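Local coordinates for protein hydroxyindole o-methyltransferase (Homo sapiens, PDB 4A6D) that catalyses the last step of melatonin synthesis, transferring the methyl group of S-adenosylmethionine to N-acetylserotonin, and works as a homodimer, at residues A[201-212]-A[229-237]; A[245-255]-A[272-283]. All blocks are in the same frame, centred on the assembly; numbering follows the deposited sequence.

Both contacts join parallel strands of the seven-stranded sheet in the class I methyltransferase domain, and in each the chain leaves one strand, runs through a helix and returns beside it. Contact 1 comes first: strand 205-210, helix 212-221 and strand 230-234, the last an outermost strand of the sheet. After Phe237, beside the adenine, the chain runs back to the start of strand 247-251, which lies beyond strand 182-186, and contact 2 closes around helix 259-272 with strand 278-283. The two loops follow in series, neither nesting nor crossing. They meet at two places, Phe237 CZ on Val253 CG1 and Ile206 CD1 on Ile249 CD1, and together they hold S-adenosylmethionine at the C-terminal ends of the strands.

Contact 1 (A[201-212]-A[229-237]); sequences YPGCKITVFDIP and QIDFQEGDF. With SAM (S-adenosylmethionine), chain D.
Ile206, Val208 and Asp210 pair with Ile230, Phe232 and Glu234 in parallel register, forming the edge of the Rossmann-like methyltransferase sheet. Backbone bonds run alternately from Ile206 N to Gln229 O and on to Gly235 N, which reaches Asp210 O at 2.8 Å; the bond of Asp210 N to Gln233 O is weak. At the start of the strands the Gln229 amide reaches back, its NE2 donating to Cys204 O at 2.9 Å and also to Met198 O of helix 192-200. Thr207 OG1 donates to Asp231 OD2 on the carboxylate's anti side.

On the Ile206 face, Val208 CB and CG1 press on Phe232 CE1 at 3.6 Å, while CG2 meets Ile230 CG2. On the Thr207 face, Phe209, its CG anti to the backbone N (chi1 -170°), swings its ring across to Gly235, which has no CB to collide with CZ, while Gln233 NE2 comes to the ring edge.

The Asp210 carboxylate takes both cofactor ribose hydroxyls, O2' on OD1 at 2.6 Å and O3' on OD2 at 2.8 Å. One face of the Phe237 ring stacks on the adenine, N1 3.5 Å above its centre, Asp236 OD1 accepts from N6, and Phe237 N donates to N1 at 2.9 Å.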
loop_
_atom_site.group_PDB
_atom_site.type_symbol
_atom_site.label_atom_id
_atom_site.label_comp_id
_atom_site.label_asym_id
_atom_site.label_seq_id
_atom_site.Cartn_x
_atom_site.Cartn_y
_atom_site.Cartn_z
ATOM N N TYR A 201 13.876 -35.359 6.926
ATOM C CA TYR A 201 14.124 -36.704 6.383
ATOM C C TYR A 201 15.610 -37.108 6.509
ATOM O O TYR A 201 16.396 -36.950 5.567
ATOM C CB TYR A 201 13.582 -36.835 4.946
ATOM C CG TYR A 201 12.090 -36.577 4.842
ATOM C CD1 TYR A 201 11.166 -37.589 5.109
ATOM C CD2 TYR A 201 11.597 -35.300 4.558
ATOM C CE1 TYR A 201 9.790 -37.345 5.061
ATOM C CE2 TYR A 201 10.225 -35.055 4.475
ATOM C CZ TYR A 201 9.326 -36.079 4.736
ATOM O OH TYR A 201 7.974 -35.865 4.642
ATOM N N PRO A 202 16.000 -37.656 7.685
ATOM C CA PRO A 202 17.408 -38.035 7.901
ATOM C C PRO A 202 18.008 -39.055 6.942
ATOM O O PRO A 202 19.231 -39.076 6.767
ATOM C CB PRO A 202 17.408 -38.564 9.339
ATOM C CG PRO A 202 16.221 -37.946 9.976
ATOM C CD PRO A 202 15.196 -37.890 8.904
ATOM N N GLY A 203 17.171 -39.911 6.364
ATOM C CA GLY A 203 17.641 -40.935 5.436
ATOM C C GLY A 203 18.017 -40.379 4.076
ATOM O O GLY A 203 19.014 -40.792 3.477
ATOM N N CYS A 204 17.222 -39.403 3.613
ATOM C CA CYS A 204 17.309 -38.718 2.324
ATOM C C CYS A 204 18.571 -37.867 2.081
ATOM O O CYS A 204 19.278 -37.498 3.021
ATOM C CB CYS A 204 16.028 -37.921 2.070
ATOM S SG CYS A 204 14.511 -38.925 2.126
ATOM N N LYS A 205 18.839 -37.589 0.798
ATOM C CA LYS A 205 19.911 -36.738 0.267
ATOM C C LYS A 205 19.278 -35.838 -0.802
ATOM O O LYS A 205 18.331 -36.255 -1.478
ATOM C CB LYS A 205 21.049 -37.566 -0.344
ATOM C CG LYS A 205 22.252 -37.772 0.579
ATOM C CD LYS A 205 22.843 -39.205 0.497
ATOM C CE LYS A 205 23.852 -39.426 -0.618
ATOM N NZ LYS A 205 24.292 -40.855 -0.721
ATOM N N ILE A 206 19.788 -34.602 -0.952
ATOM C CA ILE A 206 19.242 -33.619 -1.905
ATOM C C ILE A 206 20.293 -32.801 -2.711
ATOM O O ILE A 206 21.301 -32.352 -2.147
ATOM C CB ILE A 206 18.217 -32.686 -1.177
ATOM C CG1 ILE A 206 17.334 -31.881 -2.154
ATOM C CG2 ILE A 206 18.912 -31.773 -0.176
ATOM C CD1 ILE A 206 15.965 -31.411 -1.549
ATOM N N THR A 207 19.998 -32.544 -4.007
ATOM C CA THR A 207 20.785 -31.627 -4.817
ATOM C C THR A 207 19.966 -30.346 -5.069
ATOM O O THR A 207 18.819 -30.424 -5.518
ATOM C CB THR A 207 21.280 -32.286 -6.081
ATOM O OG1 THR A 207 22.089 -33.377 -5.672
ATOM C CG2 THR A 207 22.101 -31.333 -6.970
ATOM N N VAL A 208 20.551 -29.179 -4.778
ATOM C CA VAL A 208 19.913 -27.898 -5.080
ATOM C C VAL A 208 20.345 -27.521 -6.507
ATOM O O VAL A 208 21.543 -27.402 -6.782
ATOM C CB VAL A 208 20.215 -26.790 -4.035
ATOM C CG1 VAL A 208 19.608 -25.455 -4.454
ATOM C CG2 VAL A 208 19.703 -27.182 -2.647
ATOM N N PHE A 209 19.377 -27.421 -7.429
ATOM C CA PHE A 209 19.633 -27.046 -8.820
ATOM C C PHE A 209 19.203 -25.603 -9.089
ATOM O O PHE A 209 18.070 -25.220 -8.813
ATOM C CB PHE A 209 18.944 -28.012 -9.799
ATOM C CG PHE A 209 19.355 -27.838 -11.243
ATOM C CD1 PHE A 209 18.752 -26.870 -12.046
ATOM C CD2 PHE A 209 20.367 -28.616 -11.792
ATOM C CE1 PHE A 209 19.136 -26.712 -13.373
ATOM C CE2 PHE A 209 20.736 -28.470 -13.125
ATOM C CZ PHE A 209 20.115 -27.529 -13.911
ATOM N N ASP A 210 20.108 -24.801 -9.638
ATOM C CA ASP A 210 19.818 -23.409 -9.971
ATOM C C ASP A 210 20.824 -22.871 -10.978
ATOM O O ASP A 210 21.757 -23.585 -11.348
ATOM C CB ASP A 210 19.718 -22.527 -8.705
ATOM C CG ASP A 210 18.605 -21.490 -8.789
ATOM O OD1 ASP A 210 18.708 -20.582 -9.644
ATOM O OD2 ASP A 210 17.647 -21.562 -7.963
ATOM N N ILE A 211 20.617 -21.622 -11.442
ATOM C CA ILE A 211 21.484 -20.973 -12.416
ATOM C C ILE A 211 22.852 -20.698 -11.773
ATOM O O ILE A 211 22.883 -20.398 -10.562
ATOM C CB ILE A 211 20.826 -19.698 -13.043
ATOM C CG1 ILE A 211 20.642 -18.568 -12.016
ATOM C CG2 ILE A 211 19.514 -20.045 -13.771
ATOM C CD1 ILE A 211 20.524 -17.179 -12.583
ATOM N N PRO A 212 23.965 -20.813 -12.572
ATOM C CA PRO A 212 25.326 -20.593 -12.037
ATOM C C PRO A 212 25.554 -19.445 -11.078
ATOM O O PRO A 212 26.333 -19.614 -10.147
ATOM C CB PRO A 212 26.158 -20.399 -13.298
ATOM C CG PRO A 212 25.488 -21.282 -14.298
ATOM C CD PRO A 212 24.024 -21.204 -14.003
ATOM N N GLN A 229 24.289 -33.873 3.551
ATOM C CA GLN A 229 23.110 -34.391 2.850
ATOM C C GLN A 229 22.791 -33.531 1.621
ATOM O O GLN A 229 22.080 -33.988 0.729
ATOM C CB GLN A 229 21.892 -34.350 3.794
ATOM C CG GLN A 229 21.675 -35.603 4.644
ATOM C CD GLN A 229 20.577 -35.412 5.671
ATOM O OE1 GLN A 229 20.691 -34.605 6.600
ATOM N NE2 GLN A 229 19.489 -36.157 5.538
ATOM N N ILE A 230 23.281 -32.276 1.602
ATOM C CA ILE A 230 23.002 -31.290 0.550
ATOM C C ILE A 230 24.169 -31.101 -0.410
ATOM O O ILE A 230 25.304 -30.913 0.016
ATOM C CB ILE A 230 22.495 -29.946 1.147
ATOM C CG1 ILE A 230 21.416 -30.180 2.232
ATOM C CG2 ILE A 230 21.993 -28.978 0.058
ATOM C CD1 ILE A 230 21.406 -29.140 3.345
ATOM N N ASP A 231 23.857 -31.117 -1.706
ATOM C CA ASP A 231 24.778 -30.950 -2.828
ATOM C C ASP A 231 24.234 -29.808 -3.704
ATOM O O ASP A 231 23.075 -29.435 -3.561
ATOM C CB ASP A 231 24.854 -32.286 -3.613
ATOM C CG ASP A 231 25.645 -32.293 -4.909
ATOM O OD1 ASP A 231 26.623 -31.510 -5.019
ATOM O OD2 ASP A 231 25.321 -33.119 -5.799
ATOM N N PHE A 232 25.072 -29.248 -4.588
ATOM C CA PHE A 232 24.683 -28.180 -5.507
ATOM C C PHE A 232 25.077 -28.536 -6.924
ATOM O O PHE A 232 26.181 -29.023 -7.148
ATOM C CB PHE A 232 25.363 -26.871 -5.120
ATOM C CG PHE A 232 24.628 -26.095 -4.059
ATOM C CD1 PHE A 232 23.637 -25.186 -4.401
ATOM C CD2 PHE A 232 24.912 -26.288 -2.714
ATOM C CE1 PHE A 232 22.935 -24.493 -3.414
ATOM C CE2 PHE A 232 24.207 -25.595 -1.728
ATOM C CZ PHE A 232 23.223 -24.705 -2.085
ATOM N N GLN A 233 24.156 -28.349 -7.871
ATOM C CA GLN A 233 24.406 -28.488 -9.305
ATOM C C GLN A 233 23.929 -27.164 -9.904
ATOM O O GLN A 233 22.855 -26.661 -9.562
ATOM C CB GLN A 233 23.702 -29.688 -9.993
ATOM C CG GLN A 233 24.328 -30.024 -11.383
ATOM C CD GLN A 233 23.675 -31.102 -12.279
ATOM O OE1 GLN A 233 23.624 -32.323 -11.945
ATOM N NE2 GLN A 233 23.367 -30.708 -13.540
ATOM N N GLU A 234 24.753 -26.593 -10.758
ATOM C CA GLU A 234 24.424 -25.374 -11.474
ATOM C C GLU A 234 24.029 -25.726 -12.908
ATOM O O GLU A 234 24.536 -26.695 -13.487
ATOM C CB GLU A 234 25.584 -24.357 -11.432
ATOM C CG GLU A 234 26.931 -24.914 -11.859
ATOM C CD GLU A 234 28.029 -23.880 -11.920
ATOM O OE1 GLU A 234 28.084 -23.006 -11.023
ATOM O OE2 GLU A 234 28.857 -23.961 -12.856
ATOM N N GLY A 235 23.113 -24.939 -13.450
ATOM C CA GLY A 235 22.642 -25.109 -14.812
ATOM C C GLY A 235 21.318 -24.451 -15.133
ATOM O O GLY A 235 20.790 -23.645 -14.355
ATOM N N ASP A 236 20.784 -24.803 -16.309
ATOM C CA ASP A 236 19.508 -24.300 -16.794
ATOM C C ASP A 236 18.509 -25.471 -16.878
ATOM O O ASP A 236 18.662 -26.335 -17.731
ATOM C CB ASP A 236 19.707 -23.604 -18.162
ATOM C CG ASP A 236 18.428 -23.166 -18.856
ATOM O OD1 ASP A 236 17.329 -23.220 -18.208
ATOM O OD2 ASP A 236 18.509 -22.747 -20.021
ATOM N N PHE A 237 17.467 -25.471 -16.046
ATOM C CA PHE A 237 16.509 -26.585 -16.078
ATOM C C PHE A 237 15.699 -26.785 -17.375
ATOM O O PHE A 237 15.139 -27.867 -17.597
ATOM C CB PHE A 237 15.693 -26.737 -14.793
ATOM C CG PHE A 237 14.931 -25.536 -14.284
ATOM C CD1 PHE A 237 14.233 -24.704 -15.163
ATOM C CD2 PHE A 237 14.832 -25.285 -12.923
ATOM C CE1 PHE A 237 13.459 -23.646 -14.685
ATOM C CE2 PHE A 237 14.094 -24.197 -12.450
ATOM C CZ PHE A 237 13.426 -23.375 -13.338
HETATM N N SAM D . 12.481 -22.491 -4.798
HETATM C CA SAM D . 12.881 -21.240 -4.115
HETATM C C SAM D . 11.927 -20.695 -3.032
HETATM O O SAM D . 10.747 -20.961 -3.126
HETATM O OXT SAM D . 12.309 -19.982 -2.049
HETATM C CB SAM D . 13.184 -20.235 -5.197
HETATM C CG SAM D . 11.942 -19.758 -5.960
HETATM S SD SAM D . 12.470 -18.464 -7.141
HETATM C CE SAM D . 10.930 -17.734 -7.522
HETATM C "C5'" SAM D . 12.633 -19.362 -8.718
HETATM C "C4'" SAM D . 14.040 -19.977 -8.695
HETATM O "O4'" SAM D . 14.196 -20.576 -9.969
HETATM C "C3'" SAM D . 15.175 -18.893 -8.544
HETATM O "O3'" SAM D . 16.104 -19.252 -7.508
HETATM C "C2'" SAM D . 15.788 -18.850 -9.983
HETATM O "O2'" SAM D . 17.167 -18.503 -10.109
HETATM C "C1'" SAM D . 15.538 -20.296 -10.446
HETATM N N9 SAM D . 15.567 -20.438 -11.917
HETATM C C8 SAM D . 14.928 -19.616 -12.842
HETATM N N7 SAM D . 15.161 -20.041 -14.048
HETATM C C5 SAM D . 16.018 -21.134 -13.993
HETATM C C6 SAM D . 16.635 -21.987 -14.928
HETATM N N6 SAM D . 16.354 -21.827 -16.243
HETATM N N1 SAM D . 17.421 -23.031 -14.482
HETATM C C2 SAM D . 17.702 -23.193 -13.181
HETATM N N3 SAM D . 17.137 -22.386 -12.271
HETATM C C4 SAM D . 16.269 -21.411 -12.608
#

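Contact 2 (A[245-255]-A[272-283]); sequences ADLYILARVLH and TCKPGGGILVIE. With SAM (S-adenosylmethionine), chain D.
Asp246 and Lys274 form a salt bridge at the start of the strands: Lys274 NZ donates to the anti lone pair of Asp246 OD1, the modelled 2.5 Å being short and its exact length doubtful, while OD2 is bonded to Leu182 N. Two waters donate to Ala245 O, and a third does so weakly while accepting from Lys274 NZ; of the two, one accepts from Lys274 N and one donates to Thr272 O. At the far end the buried Glu283 carboxylate turns back over the loop after strand 247-251, its chain bent at chi2 (-76°). Its OE2 accepts from His255 N at 2.8 Å, met from above the carboxylate plane, and its OE1 sits over one face of the His255 ring, 3.5 Å above the plane. His255 is the inferred catalytic acid-base, and its ND1 is bonded to Glu311 OE2. Shortening Glu283 to an alanine is likely to leave His255 N without this acceptor and the imidazole face without its carboxylate.

Between these ends lies the parallel strand pair of a beta-alpha-beta crossover through helix 259-272. Its backbone bonds run from Gly278 N to Asp246 O through to Arg252 N, which meets Ile282 O almost head-on. At the last pair, Ala251 O accepts from the S-adenosylmethionine amino nitrogen at 2.8 Å, and beyond it Arg252 NH1 donates to its carboxylate O at 3.2 Å.

On one face, Leu247 CD1 lies against the backbone of Gly278, where a CB would be tight, and Ile249 CG2 meets Ile282 CD1 alongside. On the other, Leu250 CD1 touches Ile279 CD1, and Cys273 SG approaches the Tyr248 ring at its edge, 3.7 Å from CD2; the Leu254 side chain, from the following 3-10 turn, crosses that of Val281 at about a right angle, CD1 on CG1.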
loop_
_atom_site.group_PDB
_atom_site.type_symbol
_atom_site.label_atom_id
_atom_site.label_comp_id
_atom_site.label_asym_id
_atom_site.label_seq_id
_atom_site.Cartn_x
_atom_site.Cartn_y
_atom_site.Cartn_z
ATOM N N ALA A 245 17.361 -38.162 -9.577
ATOM C CA ALA A 245 16.573 -38.014 -8.352
ATOM C C ALA A 245 15.311 -38.857 -8.434
ATOM O O ALA A 245 14.839 -39.173 -9.536
ATOM C CB ALA A 245 16.198 -36.547 -8.135
ATOM N N ASP A 246 14.781 -39.231 -7.258
ATOM C CA ASP A 246 13.563 -40.022 -7.120
ATOM C C ASP A 246 12.425 -39.037 -7.041
ATOM O O ASP A 246 11.320 -39.346 -7.481
ATOM C CB ASP A 246 13.621 -40.888 -5.838
ATOM C CG ASP A 246 14.804 -41.837 -5.803
ATOM O OD1 ASP A 246 14.952 -42.628 -6.746
ATOM O OD2 ASP A 246 15.582 -41.783 -4.832
ATOM N N LEU A 247 12.714 -37.837 -6.488
ATOM C CA LEU A 247 11.765 -36.726 -6.330
ATOM C C LEU A 247 12.344 -35.410 -6.822
ATOM O O LEU A 247 13.443 -35.007 -6.410
ATOM C CB LEU A 247 11.314 -36.605 -4.863
ATOM C CG LEU A 247 10.329 -35.497 -4.503
ATOM C CD1 LEU A 247 8.934 -35.811 -4.983
ATOM C CD2 LEU A 247 10.328 -35.242 -3.016
ATOM N N TYR A 248 11.588 -34.729 -7.691
ATOM C CA TYR A 248 11.916 -33.371 -8.140
ATOM C C TYR A 248 10.956 -32.400 -7.442
ATOM O O TYR A 248 9.745 -32.629 -7.462
ATOM C CB TYR A 248 11.864 -33.257 -9.675
ATOM C CG TYR A 248 12.984 -34.048 -10.331
ATOM C CD1 TYR A 248 14.245 -33.484 -10.521
ATOM C CD2 TYR A 248 12.815 -35.393 -10.662
ATOM C CE1 TYR A 248 15.297 -34.224 -11.043
ATOM C CE2 TYR A 248 13.867 -36.146 -11.198
ATOM C CZ TYR A 248 15.104 -35.554 -11.379
ATOM O OH TYR A 248 16.127 -36.252 -11.958
ATOM N N ILE A 249 11.492 -31.377 -6.750
ATOM C CA ILE A 249 10.694 -30.377 -6.019
ATOM C C ILE A 249 10.645 -29.079 -6.808
ATOM O O ILE A 249 11.693 -28.567 -7.187
ATOM C CB ILE A 249 11.216 -30.139 -4.570
ATOM C CG1 ILE A 249 11.415 -31.480 -3.799
ATOM C CG2 ILE A 249 10.334 -29.121 -3.803
ATOM C CD1 ILE A 249 12.083 -31.374 -2.366
ATOM N N LEU A 250 9.445 -28.551 -7.069
ATOM C CA LEU A 250 9.302 -27.261 -7.764
ATOM C C LEU A 250 8.548 -26.291 -6.841
ATOM O O LEU A 250 7.308 -26.309 -6.804
ATOM C CB LEU A 250 8.587 -27.382 -9.129
ATOM C CG LEU A 250 9.331 -27.971 -10.326
ATOM C CD1 LEU A 250 8.381 -28.138 -11.489
ATOM C CD2 LEU A 250 10.452 -27.070 -10.789
ATOM N N ALA A 251 9.298 -25.539 -6.002
ATOM C CA ALA A 251 8.700 -24.571 -5.048
ATOM C C ALA A 251 8.828 -23.183 -5.654
ATOM O O ALA A 251 9.943 -22.724 -5.934
ATOM C CB ALA A 251 9.393 -24.634 -3.692
ATOM N N ARG A 252 7.672 -22.553 -5.941
ATOM C CA ARG A 252 7.564 -21.223 -6.544
ATOM C C ARG A 252 8.330 -21.110 -7.863
ATOM O O ARG A 252 8.974 -20.098 -8.143
ATOM C CB ARG A 252 7.949 -20.114 -5.552
ATOM C CG ARG A 252 6.968 -19.932 -4.392
ATOM C CD ARG A 252 7.779 -19.767 -3.143
ATOM N NE ARG A 252 7.670 -18.433 -2.582
ATOM C CZ ARG A 252 8.551 -17.888 -1.747
ATOM N NH1 ARG A 252 9.666 -18.532 -1.433
ATOM N NH2 ARG A 252 8.335 -16.679 -1.243
ATOM N N VAL A 253 8.264 -22.157 -8.673
ATOM C CA VAL A 253 8.914 -22.116 -9.967
ATOM C C VAL A 253 7.807 -21.959 -10.996
ATOM O O VAL A 253 7.833 -21.013 -11.743
ATOM C CB VAL A 253 9.817 -23.370 -10.212
ATOM C CG1 VAL A 253 10.252 -23.458 -11.669
ATOM C CG2 VAL A 253 11.022 -23.369 -9.277
ATOM N N LEU A 254 6.814 -22.856 -10.999
ATOM C CA LEU A 254 5.715 -22.859 -11.975
ATOM C C LEU A 254 4.930 -21.535 -12.066
ATOM O O LEU A 254 4.563 -21.093 -13.156
ATOM C CB LEU A 254 4.777 -24.082 -11.729
ATOM C CG LEU A 254 5.369 -25.480 -11.994
ATOM C CD1 LEU A 254 4.316 -26.570 -11.821
ATOM C CD2 LEU A 254 5.999 -25.584 -13.400
ATOM N N HIS A 255 4.724 -20.877 -10.942
ATOM C CA HIS A 255 3.990 -19.607 -10.947
ATOM C C HIS A 255 4.694 -18.461 -11.715
ATOM O O HIS A 255 4.028 -17.486 -12.060
ATOM C CB HIS A 255 3.540 -19.211 -9.520
ATOM C CG HIS A 255 4.624 -18.628 -8.664
ATOM N ND1 HIS A 255 4.328 -17.842 -7.563
ATOM C CD2 HIS A 255 5.970 -18.714 -8.779
ATOM C CE1 HIS A 255 5.497 -17.466 -7.065
ATOM N NE2 HIS A 255 6.508 -17.989 -7.749
ATOM N N THR A 272 12.921 -37.570 -17.354
ATOM C CA THR A 272 14.071 -37.805 -16.486
ATOM C C THR A 272 13.665 -38.792 -15.338
ATOM O O THR A 272 14.518 -39.534 -14.867
ATOM C CB THR A 272 14.656 -36.472 -15.991
ATOM O OG1 THR A 272 14.933 -35.641 -17.126
ATOM C CG2 THR A 272 15.947 -36.653 -15.215
ATOM N N CYS A 273 12.384 -38.786 -14.903
ATOM C CA CYS A 273 11.890 -39.658 -13.841
ATOM C C CYS A 273 11.882 -41.127 -14.257
ATOM O O CYS A 273 11.804 -41.463 -15.436
ATOM C CB CYS A 273 10.507 -39.228 -13.328
ATOM S SG CYS A 273 10.525 -37.801 -12.204
ATOM N N LYS A 274 11.875 -41.993 -13.254
ATOM C CA LYS A 274 11.804 -43.426 -13.426
ATOM C C LYS A 274 10.501 -43.867 -12.756
ATOM O O LYS A 274 9.935 -43.060 -12.025
ATOM C CB LYS A 274 13.064 -44.112 -12.828
ATOM C CG LYS A 274 13.151 -43.974 -11.313
ATOM C CD LYS A 274 14.159 -44.913 -10.637
ATOM C CE LYS A 274 14.704 -44.284 -9.372
ATOM N NZ LYS A 274 14.253 -42.855 -9.148
ATOM N N PRO A 275 9.998 -45.109 -12.998
ATOM C CA PRO A 275 8.764 -45.563 -12.332
ATOM C C PRO A 275 8.837 -45.373 -10.827
ATOM O O PRO A 275 9.879 -45.664 -10.229
ATOM C CB PRO A 275 8.721 -47.058 -12.677
ATOM C CG PRO A 275 9.406 -47.150 -13.931
ATOM C CD PRO A 275 10.529 -46.159 -13.882
ATOM N N GLY A 276 7.764 -44.824 -10.256
ATOM C CA GLY A 276 7.652 -44.526 -8.827
ATOM C C GLY A 276 8.187 -43.154 -8.458
ATOM O O GLY A 276 7.981 -42.681 -7.330
ATOM N N GLY A 277 8.858 -42.512 -9.425
ATOM C CA GLY A 277 9.397 -41.166 -9.284
ATOM C C GLY A 277 8.300 -40.154 -8.990
ATOM O O GLY A 277 7.142 -40.354 -9.377
ATOM N N GLY A 278 8.659 -39.085 -8.288
ATOM C CA GLY A 278 7.696 -38.065 -7.919
ATOM C C GLY A 278 8.082 -36.646 -8.279
ATOM O O GLY A 278 9.258 -36.311 -8.450
ATOM N N ILE A 279 7.063 -35.795 -8.337
ATOM C CA ILE A 279 7.197 -34.362 -8.545
ATOM C C ILE A 279 6.396 -33.676 -7.440
ATOM O O ILE A 279 5.211 -33.956 -7.280
ATOM C CB ILE A 279 6.858 -33.883 -9.977
ATOM C CG1 ILE A 279 7.132 -32.361 -10.111
ATOM C CG2 ILE A 279 5.423 -34.292 -10.403
ATOM C CD1 ILE A 279 7.207 -31.876 -11.389
ATOM N N LEU A 280 7.084 -32.865 -6.621
ATOM C CA LEU A 280 6.482 -32.143 -5.519
ATOM C C LEU A 280 6.429 -30.690 -5.904
ATOM O O LEU A 280 7.474 -30.049 -6.016
ATOM C CB LEU A 280 7.247 -32.338 -4.195
ATOM C CG LEU A 280 6.625 -31.614 -2.959
ATOM C CD1 LEU A 280 5.267 -32.197 -2.590
ATOM C CD2 LEU A 280 7.539 -31.665 -1.773
ATOM N N VAL A 281 5.217 -30.193 -6.168
ATOM C CA VAL A 281 4.939 -28.819 -6.578
ATOM C C VAL A 281 4.464 -28.068 -5.348
ATOM O O VAL A 281 3.528 -28.519 -4.681
ATOM C CB VAL A 281 3.941 -28.741 -7.766
ATOM C CG1 VAL A 281 3.506 -27.290 -8.035
ATOM C CG2 VAL A 281 4.533 -29.400 -9.027
ATOM N N ILE A 282 5.174 -26.983 -4.996
ATOM C CA ILE A 282 4.841 -26.187 -3.815
ATOM C C ILE A 282 4.476 -24.798 -4.269
ATOM O O ILE A 282 5.334 -24.055 -4.724
ATOM C CB ILE A 282 5.942 -26.188 -2.721
ATOM C CG1 ILE A 282 6.152 -27.614 -2.186
ATOM C CG2 ILE A 282 5.568 -25.182 -1.573
ATOM C CD1 ILE A 282 7.409 -27.823 -1.496
ATOM N N GLU A 283 3.176 -24.486 -4.195
ATOM C CA GLU A 283 2.606 -23.219 -4.630
ATOM C C GLU A 283 1.391 -22.863 -3.747
ATOM O O GLU A 283 0.864 -23.725 -3.042
ATOM C CB GLU A 283 2.176 -23.287 -6.126
ATOM C CG GLU A 283 3.268 -23.539 -7.168
ATOM C CD GLU A 283 4.182 -22.386 -7.522
ATOM O OE1 GLU A 283 4.329 -21.470 -6.685
ATOM O OE2 GLU A 283 4.825 -22.441 -8.595
HETATM N N SAM D . 12.481 -22.491 -4.798
HETATM C CA SAM D . 12.881 -21.240 -4.115
HETATM C C SAM D . 11.927 -20.695 -3.032
HETATM O O SAM D . 10.747 -20.961 -3.126
HETATM O OXT SAM D . 12.309 -19.982 -2.049
HETATM C CB SAM D . 13.184 -20.235 -5.197
HETATM C CG SAM D . 11.942 -19.758 -5.960
HETATM S SD SAM D . 12.470 -18.464 -7.141
HETATM C CE SAM D . 10.930 -17.734 -7.522
HETATM C "C5'" SAM D . 12.633 -19.362 -8.718
HETATM C "C4'" SAM D . 14.040 -19.977 -8.695
HETATM O "O4'" SAM D . 14.196 -20.576 -9.969
HETATM C "C3'" SAM D . 15.175 -18.893 -8.544
HETATM O "O3'" SAM D . 16.104 -19.252 -7.508
HETATM C "C2'" SAM D . 15.788 -18.850 -9.983
HETATM O "O2'" SAM D . 17.167 -18.503 -10.109
HETATM C "C1'" SAM D . 15.538 -20.296 -10.446
HETATM N N9 SAM D . 15.567 -20.438 -11.917
HETATM C C8 SAM D . 14.928 -19.616 -12.842
HETATM N N7 SAM D . 15.161 -20.041 -14.048
HETATM C C5 SAM D . 16.018 -21.134 -13.993
HETATM C C6 SAM D . 16.635 -21.987 -14.928
HETATM N N6 SAM D . 16.354 -21.827 -16.243
HETATM N N1 SAM D . 17.421 -23.031 -14.482
HETATM C C2 SAM D . 17.702 -23.193 -13.181
HETATM N N3 SAM D . 17.137 -22.386 -12.271
HETATM C C4 SAM D . 16.269 -21.411 -12.608
HETATM O O HOH W 1 12.523 -40.704 -10.739
HETATM O O HOH W 2 16.815 -41.775 -9.929
HETATM O O HOH W 3 15.830 -39.991 -11.953
#